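Local structure of kojibiose phosphorylase (Gut metagenome, 6W0P) at residues F33-D47 / F113-R126. The protein belongs to glycoside hydrolase family 65, pairing a beta-rich N-terminal domain with a helical central catalytic domain. Numbering follows the deposited sequence.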
loop_
_atom_site.group_PDB
_atom_site.type_symbol
_atom_site.label_atom_id
_atom_site.label_comp_id
_atom_site.label_asym_id
_atom_site.label_seq_id
_atom_site.Cartn_x
_atom_site.Cartn_y
_atom_site.Cartn_z
ATOM N N PHE A 33 -20.184 5.237 28.981
ATOM C CA PHE A 33 -21.099 6.203 29.631
ATOM C C PHE A 33 -21.328 7.412 28.722
ATOM O O PHE A 33 -21.888 8.393 29.205
ATOM C CB PHE A 33 -20.548 6.609 30.995
ATOM C CG PHE A 33 -20.679 5.560 32.068
ATOM C CD1 PHE A 33 -19.810 4.484 32.122
ATOM C CD2 PHE A 33 -21.634 5.683 33.056
ATOM C CE1 PHE A 33 -19.909 3.536 33.134
ATOM C CE2 PHE A 33 -21.759 4.712 34.041
ATOM C CZ PHE A 33 -20.870 3.660 34.105
ATOM N N SER A 34 -20.906 7.348 27.459
ATOM C CA SER A 34 -21.047 8.448 26.470
ATOM C C SER A 34 -22.526 8.830 26.337
ATOM O O SER A 34 -23.399 7.918 26.287
ATOM C CB SER A 34 -20.487 8.075 25.112
ATOM O OG SER A 34 -19.074 7.892 25.154
ATOM N N LEU A 35 -22.790 10.134 26.238
ATOM C CA LEU A 35 -24.122 10.664 25.853
ATOM C C LEU A 35 -24.075 11.054 24.375
ATOM O O LEU A 35 -22.977 11.368 23.854
ATOM C CB LEU A 35 -24.466 11.877 26.725
ATOM C CG LEU A 35 -24.564 11.622 28.227
ATOM C CD1 LEU A 35 -24.936 12.905 28.959
ATOM C CD2 LEU A 35 -25.570 10.538 28.514
ATOM N N GLY A 36 -25.226 11.008 23.719
ATOM C CA GLY A 36 -25.359 11.416 22.315
ATOM C C GLY A 36 -26.793 11.741 22.000
ATOM O O GLY A 36 -27.684 11.136 22.625
ATOM N N ASN A 37 -27.012 12.690 21.106
ATOM C CA ASN A 37 -28.376 13.090 20.688
ATOM C C ASN A 37 -28.385 13.236 19.164
ATOM O O ASN A 37 -29.214 14.007 18.696
ATOM C CB ASN A 37 -28.845 14.324 21.465
ATOM C CG ASN A 37 -28.026 15.580 21.213
ATOM O OD1 ASN A 37 -27.070 15.572 20.441
ATOM N ND2 ASN A 37 -28.401 16.677 21.861
ATOM N N GLU A 38 -27.545 12.447 18.466
ATOM C CA GLU A 38 -27.326 12.403 16.989
ATOM C C GLU A 38 -26.619 13.672 16.502
ATOM O O GLU A 38 -25.606 13.565 15.785
ATOM C CB GLU A 38 -28.625 12.282 16.190
ATOM C CG GLU A 38 -28.368 12.109 14.702
ATOM C CD GLU A 38 -29.541 12.436 13.794
ATOM O OE1 GLU A 38 -30.624 11.851 14.018
ATOM O OE2 GLU A 38 -29.357 13.253 12.849
ATOM N N TYR A 39 -27.147 14.842 16.864
ATOM C CA TYR A 39 -26.543 16.150 16.525
ATOM C C TYR A 39 -25.144 16.233 17.116
ATOM O O TYR A 39 -24.238 16.771 16.485
ATOM C CB TYR A 39 -27.411 17.275 17.078
ATOM C CG TYR A 39 -26.875 18.671 16.904
ATOM C CD1 TYR A 39 -27.007 19.352 15.695
ATOM C CD2 TYR A 39 -26.325 19.343 17.980
ATOM C CE1 TYR A 39 -26.561 20.657 15.553
ATOM C CE2 TYR A 39 -25.867 20.646 17.852
ATOM C CZ TYR A 39 -26.011 21.315 16.644
ATOM O OH TYR A 39 -25.592 22.602 16.555
ATOM N N SER A 40 -25.011 15.742 18.341
ATOM C CA SER A 40 -23.795 15.903 19.168
ATOM C C SER A 40 -23.590 14.654 20.031
ATOM O O SER A 40 -24.565 13.935 20.312
ATOM C CB SER A 40 -23.891 17.160 19.997
ATOM O OG SER A 40 -24.917 17.044 20.982
ATOM N N GLY A 41 -22.347 14.425 20.437
ATOM C CA GLY A 41 -22.008 13.416 21.440
ATOM C C GLY A 41 -20.866 13.861 22.316
ATOM O O GLY A 41 -19.970 14.590 21.814
ATOM N N THR A 42 -20.852 13.378 23.560
ATOM C CA THR A 42 -19.710 13.587 24.470
ATOM C C THR A 42 -19.340 12.259 25.102
ATOM O O THR A 42 -20.244 11.571 25.590
ATOM C CB THR A 42 -20.015 14.652 25.533
ATOM O OG1 THR A 42 -21.154 14.210 26.273
ATOM C CG2 THR A 42 -20.291 15.996 24.907
ATOM N N ARG A 43 -18.046 11.972 25.129
ATOM C CA ARG A 43 -17.464 10.911 25.978
ATOM C C ARG A 43 -17.701 11.303 27.432
ATOM O O ARG A 43 -17.849 12.507 27.716
ATOM C CB ARG A 43 -15.969 10.749 25.674
ATOM C CG ARG A 43 -15.678 9.995 24.381
ATOM C CD ARG A 43 -14.198 9.997 24.045
ATOM N NE ARG A 43 -13.442 9.197 24.999
ATOM C CZ ARG A 43 -13.288 7.885 24.933
ATOM N NH1 ARG A 43 -13.841 7.173 23.966
ATOM N NH2 ARG A 43 -12.565 7.271 25.835
ATOM N N ALA A 44 -17.649 10.322 28.329
ATOM C CA ALA A 44 -17.898 10.498 29.773
ATOM C C ALA A 44 -16.589 10.900 30.455
ATOM O O ALA A 44 -16.302 10.393 31.572
ATOM C CB ALA A 44 -18.472 9.250 30.367
ATOM N N PHE A 45 -15.829 11.786 29.808
ATOM C CA PHE A 45 -14.587 12.335 30.375
ATOM C C PHE A 45 -15.010 13.148 31.596
ATOM O O PHE A 45 -16.095 13.726 31.578
ATOM C CB PHE A 45 -13.810 13.143 29.337
ATOM C CG PHE A 45 -14.543 14.354 28.820
ATOM C CD1 PHE A 45 -14.508 15.550 29.517
ATOM C CD2 PHE A 45 -15.279 14.284 27.654
ATOM C CE1 PHE A 45 -15.194 16.662 29.046
ATOM C CE2 PHE A 45 -15.982 15.385 27.195
ATOM C CZ PHE A 45 -15.934 16.574 27.886
ATOM N N PHE A 46 -14.193 13.096 32.639
ATOM C CA PHE A 46 -14.294 13.926 33.860
ATOM C C PHE A 46 -14.369 15.401 33.475
ATOM O O PHE A 46 -13.613 15.851 32.603
ATOM C CB PHE A 46 -13.107 13.657 34.792
ATOM C CG PHE A 46 -13.136 12.305 35.457
ATOM C CD1 PHE A 46 -14.185 11.417 35.244
ATOM C CD2 PHE A 46 -12.134 11.935 36.335
ATOM C CE1 PHE A 46 -14.225 10.185 35.888
ATOM C CE2 PHE A 46 -12.170 10.700 36.967
ATOM C CZ PHE A 46 -13.218 9.833 36.752
ATOM N N ASP A 47 -15.261 16.125 34.145
ATOM C CA ASP A 47 -15.479 17.580 33.940
ATOM C C ASP A 47 -14.229 18.309 34.432
ATOM O O ASP A 47 -13.637 19.032 33.640
ATOM C CB ASP A 47 -16.736 18.028 34.675
ATOM C CG ASP A 47 -17.872 17.050 34.458
ATOM O OD1 ASP A 47 -18.679 17.310 33.555
ATOM O OD2 ASP A 47 -17.916 16.018 35.178
ATOM N N PHE A 113 -16.979 7.092 45.550
ATOM C CA PHE A 113 -17.130 7.417 44.109
ATOM C C PHE A 113 -18.221 6.509 43.545
ATOM O O PHE A 113 -18.207 5.293 43.797
ATOM C CB PHE A 113 -15.810 7.185 43.372
ATOM C CG PHE A 113 -15.808 7.440 41.887
ATOM C CD1 PHE A 113 -16.287 6.492 41.006
ATOM C CD2 PHE A 113 -15.233 8.583 41.370
ATOM C CE1 PHE A 113 -16.272 6.718 39.642
ATOM C CE2 PHE A 113 -15.222 8.815 40.003
ATOM C CZ PHE A 113 -15.737 7.878 39.141
ATOM N N LYS A 114 -19.142 7.083 42.788
ATOM C CA LYS A 114 -20.189 6.306 42.089
ATOM C C LYS A 114 -20.484 7.045 40.785
ATOM O O LYS A 114 -20.645 8.270 40.850
ATOM C CB LYS A 114 -21.392 6.133 43.024
ATOM C CG LYS A 114 -22.574 5.386 42.439
ATOM C CD LYS A 114 -23.587 5.004 43.504
ATOM C CE LYS A 114 -24.669 4.060 43.018
ATOM N NZ LYS A 114 -25.142 3.162 44.105
ATOM N N ARG A 115 -20.459 6.322 39.664
ATOM C CA ARG A 115 -20.788 6.805 38.295
ATOM C C ARG A 115 -22.093 6.129 37.848
ATOM O O ARG A 115 -22.173 4.887 37.960
ATOM C CB ARG A 115 -19.651 6.436 37.341
ATOM C CG ARG A 115 -19.548 7.340 36.130
ATOM C CD ARG A 115 -18.782 6.731 34.974
ATOM N NE ARG A 115 -17.395 6.434 35.291
ATOM C CZ ARG A 115 -16.323 7.059 34.807
ATOM N NH1 ARG A 115 -16.420 8.067 33.963
ATOM N NH2 ARG A 115 -15.128 6.651 35.175
ATOM N N ILE A 116 -23.071 6.896 37.366
ATOM C CA ILE A 116 -24.412 6.371 36.967
ATOM C C ILE A 116 -24.803 6.904 35.592
ATOM O O ILE A 116 -24.786 8.122 35.391
ATOM C CB ILE A 116 -25.488 6.731 37.999
ATOM C CG1 ILE A 116 -25.090 6.256 39.395
ATOM C CG2 ILE A 116 -26.834 6.167 37.571
ATOM C CD1 ILE A 116 -25.971 6.782 40.507
ATOM N N LEU A 117 -25.182 6.014 34.678
ATOM C CA LEU A 117 -25.907 6.402 33.445
ATOM C C LEU A 117 -27.324 5.856 33.620
ATOM O O LEU A 117 -27.474 4.638 33.823
ATOM C CB LEU A 117 -25.176 5.843 32.224
ATOM C CG LEU A 117 -25.922 5.971 30.890
ATOM C CD1 LEU A 117 -26.084 7.422 30.495
ATOM C CD2 LEU A 117 -25.212 5.220 29.783
ATOM N N ASP A 118 -28.331 6.720 33.624
ATOM C CA ASP A 118 -29.740 6.266 33.740
ATOM C C ASP A 118 -30.303 6.059 32.328
ATOM O O ASP A 118 -30.505 7.032 31.609
ATOM C CB ASP A 118 -30.570 7.246 34.563
ATOM C CG ASP A 118 -31.851 6.619 35.060
ATOM O OD1 ASP A 118 -32.460 5.873 34.263
ATOM O OD2 ASP A 118 -32.205 6.862 36.256
ATOM N N LEU A 119 -30.573 4.819 31.954
ATOM C CA LEU A 119 -31.006 4.491 30.571
ATOM C C LEU A 119 -32.429 5.013 30.297
ATOM O O LEU A 119 -32.811 5.003 29.122
ATOM C CB LEU A 119 -30.910 2.989 30.354
ATOM C CG LEU A 119 -29.542 2.346 30.565
ATOM C CD1 LEU A 119 -29.671 0.853 30.390
ATOM C CD2 LEU A 119 -28.482 2.907 29.608
ATOM N N ARG A 120 -33.152 5.546 31.294
ATOM C CA ARG A 120 -34.539 6.051 31.083
ATOM C C ARG A 120 -34.558 7.563 30.842
ATOM O O ARG A 120 -35.622 8.063 30.443
ATOM C CB ARG A 120 -35.429 5.685 32.270
ATOM C CG ARG A 120 -35.359 4.213 32.639
ATOM C CD ARG A 120 -35.801 3.970 34.063
ATOM N NE ARG A 120 -34.841 4.563 34.979
ATOM C CZ ARG A 120 -34.882 4.382 36.301
ATOM N NH1 ARG A 120 -35.835 3.630 36.832
ATOM N NH2 ARG A 120 -33.970 4.938 37.082
ATOM N N SER A 121 -33.444 8.268 31.080
ATOM C CA SER A 121 -33.380 9.756 31.030
ATOM C C SER A 121 -32.138 10.242 30.275
ATOM O O SER A 121 -32.175 11.347 29.705
ATOM C CB SER A 121 -33.423 10.347 32.420
ATOM O OG SER A 121 -32.249 10.038 33.164
ATOM N N GLY A 122 -31.085 9.445 30.226
ATOM C CA GLY A 122 -29.797 9.894 29.699
ATOM C C GLY A 122 -29.129 10.786 30.728
ATOM O O GLY A 122 -28.254 11.527 30.342
ATOM N N LEU A 123 -29.553 10.698 31.992
ATOM C CA LEU A 123 -28.902 11.408 33.112
ATOM C C LEU A 123 -27.573 10.704 33.382
ATOM O O LEU A 123 -27.561 9.461 33.606
ATOM C CB LEU A 123 -29.778 11.418 34.368
ATOM C CG LEU A 123 -29.075 12.035 35.580
ATOM C CD1 LEU A 123 -28.680 13.464 35.262
ATOM C CD2 LEU A 123 -29.935 12.002 36.834
ATOM N N TYR A 124 -26.487 11.459 33.274
ATOM C CA TYR A 124 -25.123 10.986 33.585
ATOM C C TYR A 124 -24.701 11.733 34.851
ATOM O O TYR A 124 -24.691 12.979 34.853
ATOM C CB TYR A 124 -24.192 11.167 32.385
ATOM C CG TYR A 124 -22.766 10.841 32.729
ATOM C CD1 TYR A 124 -22.434 9.584 33.190
ATOM C CD2 TYR A 124 -21.771 11.795 32.677
ATOM C CE1 TYR A 124 -21.141 9.266 33.558
ATOM C CE2 TYR A 124 -20.472 11.499 33.063
ATOM C CZ TYR A 124 -20.153 10.228 33.503
ATOM O OH TYR A 124 -18.888 9.909 33.906
ATOM N N GLN A 125 -24.416 10.978 35.910
ATOM C CA GLN A 125 -24.192 11.499 37.273
ATOM C C GLN A 125 -22.918 10.865 37.812
ATOM O O GLN A 125 -22.760 9.633 37.712
ATOM C CB GLN A 125 -25.389 11.191 38.173
ATOM C CG GLN A 125 -25.650 12.241 39.231
ATOM C CD GLN A 125 -26.818 11.879 40.114
ATOM O OE1 GLN A 125 -26.778 10.885 40.840
ATOM N NE2 GLN A 125 -27.870 12.692 40.066
ATOM N N ARG A 126 -22.051 11.702 38.362
ATOM C CA ARG A 126 -20.809 11.271 39.033
ATOM C C ARG A 126 -20.817 11.917 40.412
ATOM O O ARG A 126 -20.998 13.149 40.475
ATOM C CB ARG A 126 -19.603 11.626 38.160
ATOM C CG ARG A 126 -18.385 10.741 38.384
ATOM C CD ARG A 126 -17.323 10.973 37.325
ATOM N NE ARG A 126 -17.211 12.390 36.989
ATOM C CZ ARG A 126 -16.223 13.206 37.366
ATOM N NH1 ARG A 126 -15.208 12.761 38.089
ATOM N NH2 ARG A 126 -16.256 14.482 37.009
HETATM O O HOH W 1 -17.533 12.047 33.838
HETATM O O HOH W 2 -19.023 13.626 35.192
#
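Phe33, Leu35, Ala44, Phe46 and Asp47 lie on one face of a beta hairpin formed by strands 109-118 and 123-132, part of the large antiparallel sheet of the family 65 N-terminal domain. The backbones keep apart: the CA atoms of Phe33 and Leu117 are 6.1 Å from each other, those of Phe46 and Arg126 8.7 Å, and no backbone hydrogen bond joins the segments, so side chains make most of the contact. The CD methylene of Arg115 sits over the centre of the Phe33 ring, 3.5 Å from its centroid and 6° off the normal, a CH-pi contact. The bend of Arg115 at chi3 (-62°) then lifts its guanidinium away from the ring face, too far for more than a weak cation-pi attraction, to where NH1 donates to Tyr124 OH and NE pairs with Glu18. Leu35 packs nearer the hairpin turn, its CD2 3.7 Å from Leu117 CD1 and also against Gly122 O. Water 1 bridges Tyr124 OH and the carbonyl oxygen of Ala44. Farther along, the guanidinium of Arg126 lies flat on the Phe46 ring, planes 12° apart and centres 3.9 Å apart, in an off-centre cation-pi stack. Arg126 NH2 also forms a salt bridge with Glu48, and Asp47 OD1 one with Arg143. Across the segments, Arg126 NH2 donates within its guanidinium plane to the anti lone pair of Asp47 OD2 at 2.9 Å, and water 2 links that same oxygen to Arg126 NE.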